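Local coordinates for protein putative aldo/keto reductase (Salmonella enterica subsp. enterica serovar Typhimurium, PDB 4R9O) that probably works as an NADP-dependent oxidoreductase of the aldo/keto reductase family, although its substrate is not established, at residues L240-S243 against Q247-Y250; L254-Q259 against Q286-I291. One frame throughout, in Å; residues are numbered along the deposited sequence.

In the fold
Both contacts lie on one side of the TIM barrel, and their centres are about 13 Å apart. Helix 245-254 belongs to both neighbourhoods. Interaction 1 packs it against the loop that leads into it, and interaction 2 sets the loop that leaves it against helix 285-296. The two meet directly where L240 CD2 lies 3.4 Å from Q287 OE1, a packing contact. The site that probably binds NADP(+) is close to both. The side chain of V248 is about 8 Å from that of L220, and the side chain of L256 is about 9 Å from that of C214. Both L220 and C214 are inferred cofactor-binding residues.

Interaction 1: residues L240-S243 against Q247-Y250; sequences LNAS and QVVY
A242 and Q247 are the closest CA pair, with their CA atoms 6.7 Å apart. The contact is a helix-loop-helix connection between helices 227-240 and 245-254 of this TIM-barrel protein. Helix 227-240 ends in a Schellman motif: N241 has a positive phi of 55° and the chain makes two bonds back into the last turn. The chain then passes through A242 and S243 and enters helix 245-254, which carries Q247 and V248.

The CB atoms of A242 and Q247 both point toward the other segment. The side chain of Q247 is extended beyond CG and reaches back to S243. Its amide carbon, CD, lies 3.9 Å from S243 N and 4.0 Å from S243 CB. The amide is probably modelled the wrong way round. Turned back, it may take a hydrogen bond from the backbone N-H of S243. Such a bond would link the first turn of helix 245-254 to the loop before it.

The rest of the contact is apolar. V248 also packs on L233, I236 and A237 of helix 227-240, so it touches both the loop and the helix before it. CG1 of V248 is anti to the backbone N (chi1 180°), which leaves CG2 beside that N and turned to the loop. There A242 CB meets V248 CG2 at 4.1 Å.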
ATOM      1  N   LEU C 240     -28.164  25.109   1.632  1.00 47.74           N
ATOM      2  CA  LEU C 240     -28.655  25.044   3.005  1.00 49.02           C
ATOM      3  C   LEU C 240     -28.876  26.428   3.606  1.00 50.38           C
ATOM      4  O   LEU C 240     -29.328  26.548   4.744  1.00 50.95           O
ATOM      5  CB  LEU C 240     -27.673  24.250   3.880  1.00 49.17           C
ATOM      6  CG  LEU C 240     -27.511  22.757   3.576  1.00 49.37           C
ATOM      7  CD1 LEU C 240     -26.293  22.199   4.271  1.00 48.06           C
ATOM      8  CD2 LEU C 240     -28.749  21.975   3.984  1.00 52.18           C
ATOM      9  N   ASN C 241     -28.560  27.464   2.831  1.00 51.70           N
ATOM     10  CA  ASN C 241     -28.541  28.841   3.326  1.00 54.26           C
ATOM     11  C   ASN C 241     -27.640  28.972   4.538  1.00 51.69           C
ATOM     12  O   ASN C 241     -27.950  29.707   5.473  1.00 51.12           O
ATOM     13  CB  ASN C 241     -29.949  29.322   3.669  1.00 59.03           C
ATOM     14  CG  ASN C 241     -30.893  29.191   2.508  1.00 64.99           C
ATOM     15  OD1 ASN C 241     -30.601  29.647   1.400  1.00 67.74           O
ATOM     16  ND2 ASN C 241     -32.028  28.542   2.741  1.00 68.26           N
ATOM     17  N   ALA C 242     -26.529  28.241   4.516  1.00 47.86           N
ATOM     18  CA  ALA C 242     -25.538  28.310   5.578  1.00 49.58           C
ATOM     19  C   ALA C 242     -24.627  29.521   5.391  1.00 54.61           C
ATOM     20  O   ALA C 242     -24.186  29.822   4.282  1.00 57.28           O
ATOM     21  CB  ALA C 242     -24.715  27.022   5.626  1.00 45.42           C
ATOM     22  N   SER C 243     -24.352  30.209   6.494  1.00 56.05           N
ATOM     23  CA  SER C 243     -23.514  31.401   6.490  1.00 59.36           C
ATOM     24  C   SER C 243     -22.093  31.163   5.972  1.00 56.11           C
ATOM     25  O   SER C 243     -21.455  32.076   5.435  1.00 54.88           O
ATOM     26  CB  SER C 243     -23.445  31.976   7.904  1.00 64.75           C
ATOM     27  OG  SER C 243     -22.304  32.800   8.060  1.00 70.13           O
ATOM     28  N   GLN C 247     -19.713  25.752   8.872  1.00 43.21           N
ATOM     29  CA  GLN C 247     -20.985  25.216   9.343  1.00 41.96           C
ATOM     30  C   GLN C 247     -21.330  23.902   8.680  1.00 38.54           C
ATOM     31  O   GLN C 247     -21.840  22.991   9.324  1.00 38.36           O
ATOM     32  CB  GLN C 247     -22.106  26.210   9.088  1.00 42.86           C
ATOM     33  CG  GLN C 247     -22.131  27.295  10.087  1.00 46.40           C
ATOM     34  CD  GLN C 247     -23.005  28.440   9.668  1.00 49.45           C
ATOM     35  OE1 GLN C 247     -22.710  29.594   9.970  1.00 50.06           O
ATOM     36  NE2 GLN C 247     -24.092  28.131   8.964  1.00 51.13           N
ATOM     37  N   VAL C 248     -21.079  23.829   7.381  1.00 38.14           N
ATOM     38  CA  VAL C 248     -21.388  22.627   6.617  1.00 35.57           C
ATOM     39  C   VAL C 248     -20.505  21.469   7.090  1.00 32.57           C
ATOM     40  O   VAL C 248     -21.000  20.384   7.358  1.00 29.35           O
ATOM     41  CB  VAL C 248     -21.210  22.863   5.102  1.00 35.88           C
ATOM     42  CG1 VAL C 248     -21.527  21.587   4.311  1.00 33.06           C
ATOM     43  CG2 VAL C 248     -22.102  24.019   4.645  1.00 36.16           C
ATOM     44  N   VAL C 249     -19.205  21.715   7.221  1.00 33.51           N
ATOM     45  CA  VAL C 249     -18.278  20.684   7.695  1.00 30.25           C
ATOM     46  C   VAL C 249     -18.644  20.196   9.102  1.00 31.86           C
ATOM     47  O   VAL C 249     -18.674  18.997   9.352  1.00 29.15           O
ATOM     48  CB  VAL C 249     -16.826  21.190   7.701  1.00 31.57           C
ATOM     49  CG1 VAL C 249     -15.896  20.160   8.349  1.00 30.12           C
ATOM     50  CG2 VAL C 249     -16.375  21.526   6.283  1.00 33.72           C
ATOM     51  N   TYR C 250     -18.921  21.115  10.024  1.00 34.34           N
ATOM     52  CA  TYR C 250     -19.322  20.711  11.378  1.00 33.92           C
ATOM     53  C   TYR C 250     -20.614  19.877  11.349  1.00 33.79           C
ATOM     54  O   TYR C 250     -20.747  18.889  12.078  1.00 34.17           O
ATOM     55  CB  TYR C 250     -19.496  21.939  12.285  1.00 34.31           C
ATOM     56  CG  TYR C 250     -18.183  22.578  12.718  1.00 35.37           C
ATOM     57  CD1 TYR C 250     -17.134  21.803  13.204  1.00 35.78           C
ATOM     58  CD2 TYR C 250     -17.995  23.951  12.631  1.00 38.82           C
ATOM     59  CE1 TYR C 250     -15.927  22.391  13.597  1.00 38.94           C
ATOM     60  CE2 TYR C 250     -16.801  24.545  13.012  1.00 41.93           C
ATOM     61  CZ  TYR C 250     -15.771  23.764  13.495  1.00 41.26           C
ATOM     62  OH  TYR C 250     -14.592  24.370  13.874  1.00 44.25           O
TER

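Interaction 2: residues L254-Q259 against Q286-I291; sequences LRLPSQ and QQWFRI
W288 touches two neighbours in the loop after helix 245-254, R255 and L256, and these three residues make the contact. The closest CA atoms are those of R255 and W288, 8.1 Å apart, so side chains bridge the gap. The indole leaves helix 285-296 with CG anti to the backbone N (chi1 -171°), and its ring reaches R255 and L256.

R255 meets the pyrrole part of the indole with its aliphatic root. Its CG is 3.8 Å from W288 CD1, and its CB is just as near that carbon. The bend at chi2 (56°) carries the guanidinium off the indole. The guanidinium plane stands 46° from the ring plane, and NH1 makes a long, weak ion pair with D105 of the second subunit.

L256 approaches the benzene part. Its CD2 lies 3.6 Å from W288 CZ2, and the two side chains cross at about a right angle. L256 also opens a type I turn, closed by a bond from Q259 N to L256 O of 2.9 Å.

The indole is fixed by more than these two residues. Its NE1 donates to the backbone O of W252, and the two tryptophan rings stack. L136 of the second subunit packs on it too. With the N-H satisfied by W252, the contact with the loop is purely van der Waals, and R255 contributes to it through its aliphatic carbons rather than its charge.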
ATOM      1  N   LEU C 254     -21.277  16.116  12.796  1.00 25.96           N
ATOM      2  CA  LEU C 254     -22.370  15.867  13.734  1.00 25.95           C
ATOM      3  C   LEU C 254     -23.333  14.783  13.253  1.00 28.26           C
ATOM      4  O   LEU C 254     -23.999  14.138  14.061  1.00 30.01           O
ATOM      5  CB  LEU C 254     -23.175  17.150  13.982  1.00 25.70           C
ATOM      6  CG  LEU C 254     -22.521  18.306  14.742  1.00 29.44           C
ATOM      7  CD1 LEU C 254     -23.526  19.446  14.877  1.00 32.76           C
ATOM      8  CD2 LEU C 254     -22.027  17.854  16.111  1.00 26.34           C
ATOM      9  N   ARG C 255     -23.424  14.620  11.935  1.00 26.37           N
ATOM     10  CA  ARG C 255     -24.353  13.666  11.323  1.00 27.50           C
ATOM     11  C   ARG C 255     -23.940  12.211  11.598  1.00 26.46           C
ATOM     12  O   ARG C 255     -24.764  11.301  11.520  1.00 27.73           O
ATOM     13  CB  ARG C 255     -24.445  13.932   9.811  1.00 28.69           C
ATOM     14  CG  ARG C 255     -25.412  13.030   9.029  1.00 29.30           C
ATOM     15  CD  ARG C 255     -26.820  13.095   9.595  1.00 31.36           C
ATOM     16  NE  ARG C 255     -27.735  12.179   8.909  1.00 33.70           N
ATOM     17  CZ  ARG C 255     -27.851  10.885   9.199  1.00 33.87           C
ATOM     18  NH1 ARG C 255     -28.722  10.134   8.535  1.00 35.51           N
ATOM     19  NH2 ARG C 255     -27.097  10.339  10.154  1.00 27.58           N
ATOM     20  N   LEU C 256     -22.668  11.999  11.932  1.00 26.83           N
ATOM     21  CA  LEU C 256     -22.165  10.653  12.212  1.00 25.87           C
ATOM     22  C   LEU C 256     -22.901  10.011  13.384  1.00 24.96           C
ATOM     23  O   LEU C 256     -23.149  10.660  14.395  1.00 22.15           O
ATOM     24  CB  LEU C 256     -20.665  10.687  12.501  1.00 26.55           C
ATOM     25  CG  LEU C 256     -19.761  11.103  11.331  1.00 28.75           C
ATOM     26  CD1 LEU C 256     -18.292  11.111  11.752  1.00 25.81           C
ATOM     27  CD2 LEU C 256     -19.968  10.173  10.148  1.00 28.52           C
ATOM     28  N   PRO C 257     -23.240   8.717  13.257  1.00 26.03           N
ATOM     29  CA  PRO C 257     -24.004   8.024  14.305  1.00 25.85           C
ATOM     30  C   PRO C 257     -23.202   7.718  15.589  1.00 28.94           C
ATOM     31  O   PRO C 257     -23.804   7.288  16.572  1.00 32.07           O
ATOM     32  CB  PRO C 257     -24.455   6.736  13.612  1.00 24.00           C
ATOM     33  CG  PRO C 257     -23.440   6.511  12.548  1.00 26.83           C
ATOM     34  CD  PRO C 257     -23.013   7.865  12.075  1.00 26.64           C
ATOM     35  N   SER C 258     -21.891   7.943  15.602  1.00 27.28           N
ATOM     36  CA  SER C 258     -21.158   7.942  16.877  1.00 29.96           C
ATOM     37  C   SER C 258     -21.438   9.226  17.675  1.00 30.03           C
ATOM     38  O   SER C 258     -21.109   9.323  18.863  1.00 31.45           O
ATOM     39  CB  SER C 258     -19.652   7.781  16.650  1.00 30.01           C
ATOM     40  OG  SER C 258     -19.175   8.661  15.648  1.00 28.40           O
ATOM     41  N   GLN C 259     -22.061  10.198  17.015  1.00 30.00           N
ATOM     42  CA  GLN C 259     -22.450  11.475  17.639  1.00 30.13           C
ATOM     43  C   GLN C 259     -21.270  12.219  18.276  1.00 27.43           C
ATOM     44  O   GLN C 259     -21.269  12.478  19.471  1.00 28.27           O
ATOM     45  CB  GLN C 259     -23.546  11.236  18.682  1.00 31.02           C
ATOM     46  CG  GLN C 259     -24.739  10.454  18.132  1.00 34.15           C
ATOM     47  CD  GLN C 259     -25.857  10.287  19.151  1.00 43.33           C
ATOM     48  OE1 GLN C 259     -26.541  11.250  19.496  1.00 47.66           O
ATOM     49  NE2 GLN C 259     -26.043   9.063  19.639  1.00 45.80           N
ATOM     50  N   GLN C 286     -27.849  12.702   0.842  1.00 34.53           N
ATOM     51  CA  GLN C 286     -27.183  12.935  -0.434  1.00 34.70           C
ATOM     52  C   GLN C 286     -26.166  14.061  -0.319  1.00 32.42           C
ATOM     53  O   GLN C 286     -25.111  14.011  -0.946  1.00 34.31           O
ATOM     54  CB  GLN C 286     -28.203  13.228  -1.533  1.00 37.41           C
ATOM     55  CG  GLN C 286     -29.045  12.013  -1.894  1.00 37.86           C
ATOM     56  CD  GLN C 286     -29.930  12.220  -3.119  1.00 39.21           C
ATOM     57  OE1 GLN C 286     -31.095  11.852  -3.107  1.00 41.97           O
ATOM     58  NE2 GLN C 286     -29.370  12.783  -4.184  1.00 44.29           N
ATOM     59  N   GLN C 287     -26.472  15.059   0.506  1.00 30.84           N
ATOM     60  CA  GLN C 287     -25.531  16.140   0.754  1.00 31.43           C
ATOM     61  C   GLN C 287     -24.323  15.616   1.513  1.00 31.11           C
ATOM     62  O   GLN C 287     -23.198  15.964   1.185  1.00 33.24           O
ATOM     63  CB  GLN C 287     -26.196  17.289   1.522  1.00 29.95           C
ATOM     64  CG  GLN C 287     -27.121  18.134   0.659  1.00 29.92           C
ATOM     65  CD  GLN C 287     -27.965  19.107   1.473  1.00 33.30           C
ATOM     66  OE1 GLN C 287     -28.225  18.886   2.660  1.00 34.85           O
ATOM     67  NE2 GLN C 287     -28.389  20.194   0.836  1.00 33.90           N
ATOM     68  N   TRP C 288     -24.559  14.762   2.506  1.00 29.38           N
ATOM     69  CA  TRP C 288     -23.468  14.171   3.267  1.00 29.34           C
ATOM     70  C   TRP C 288     -22.580  13.354   2.337  1.00 31.62           C
ATOM     71  O   TRP C 288     -21.359  13.413   2.417  1.00 33.05           O
ATOM     72  CB  TRP C 288     -24.000  13.291   4.408  1.00 28.84           C
ATOM     73  CG  TRP C 288     -22.926  12.825   5.368  1.00 28.27           C
ATOM     74  CD1 TRP C 288     -22.556  13.427   6.535  1.00 30.11           C
ATOM     75  CD2 TRP C 288     -22.087  11.665   5.239  1.00 28.76           C
ATOM     76  NE1 TRP C 288     -21.539  12.727   7.136  1.00 30.01           N
ATOM     77  CE2 TRP C 288     -21.235  11.635   6.362  1.00 30.22           C
ATOM     78  CE3 TRP C 288     -21.976  10.648   4.283  1.00 29.43           C
ATOM     79  CZ2 TRP C 288     -20.278  10.633   6.556  1.00 34.98           C
ATOM     80  CZ3 TRP C 288     -21.037   9.647   4.481  1.00 31.92           C
ATOM     81  CH2 TRP C 288     -20.195   9.647   5.608  1.00 35.71           C
ATOM     82  N   PHE C 289     -23.196  12.595   1.442  1.00 32.47           N
ATOM     83  CA  PHE C 289     -22.427  11.709   0.577  1.00 34.81           C
ATOM     84  C   PHE C 289     -21.720  12.479  -0.534  1.00 33.57           C
ATOM     85  O   PHE C 289     -20.602  12.128  -0.931  1.00 32.30           O
ATOM     86  CB  PHE C 289     -23.329  10.609   0.017  1.00 36.38           C
ATOM     87  CG  PHE C 289     -23.497   9.449   0.967  1.00 38.68           C
ATOM     88  CD1 PHE C 289     -22.507   8.486   1.078  1.00 38.96           C
ATOM     89  CD2 PHE C 289     -24.623   9.340   1.768  1.00 38.26           C
ATOM     90  CE1 PHE C 289     -22.641   7.427   1.959  1.00 40.17           C
ATOM     91  CE2 PHE C 289     -24.765   8.272   2.649  1.00 38.26           C
ATOM     92  CZ  PHE C 289     -23.775   7.321   2.741  1.00 39.27           C
ATOM     93  N   ARG C 290     -22.357  13.545  -1.003  1.00 29.41           N
ATOM     94  CA  ARG C 290     -21.738  14.451  -1.964  1.00 37.18           C
ATOM     95  C   ARG C 290     -20.477  15.079  -1.384  1.00 31.76           C
ATOM     96  O   ARG C 290     -19.461  15.197  -2.066  1.00 32.88           O
ATOM     97  CB  ARG C 290     -22.704  15.557  -2.382  1.00 38.51           C
ATOM     98  CG  ARG C 290     -23.191  15.461  -3.802  1.00 43.68           C
ATOM     99  CD  ARG C 290     -23.724  16.814  -4.262  1.00 48.25           C
ATOM    100  NE  ARG C 290     -24.882  17.231  -3.478  1.00 50.36           N
ATOM    101  CZ  ARG C 290     -25.383  18.465  -3.471  1.00 48.90           C
ATOM    102  NH1 ARG C 290     -26.443  18.742  -2.726  1.00 46.98           N
ATOM    103  NH2 ARG C 290     -24.825  19.417  -4.209  1.00 49.03           N
ATOM    104  N   ILE C 291     -20.563  15.503  -0.128  1.00 29.51           N
ATOM    105  CA  ILE C 291     -19.398  15.984   0.608  1.00 29.49           C
ATOM    106  C   ILE C 291     -18.293  14.937   0.701  1.00 31.15           C
ATOM    107  O   ILE C 291     -17.140  15.211   0.374  1.00 33.35           O
ATOM    108  CB  ILE C 291     -19.767  16.406   2.026  1.00 32.11           C
ATOM    109  CG1 ILE C 291     -20.661  17.627   1.963  1.00 31.44           C
ATOM    110  CG2 ILE C 291     -18.511  16.787   2.805  1.00 34.71           C
ATOM    111  CD1 ILE C 291     -19.978  18.704   1.230  1.00 38.94           C
TER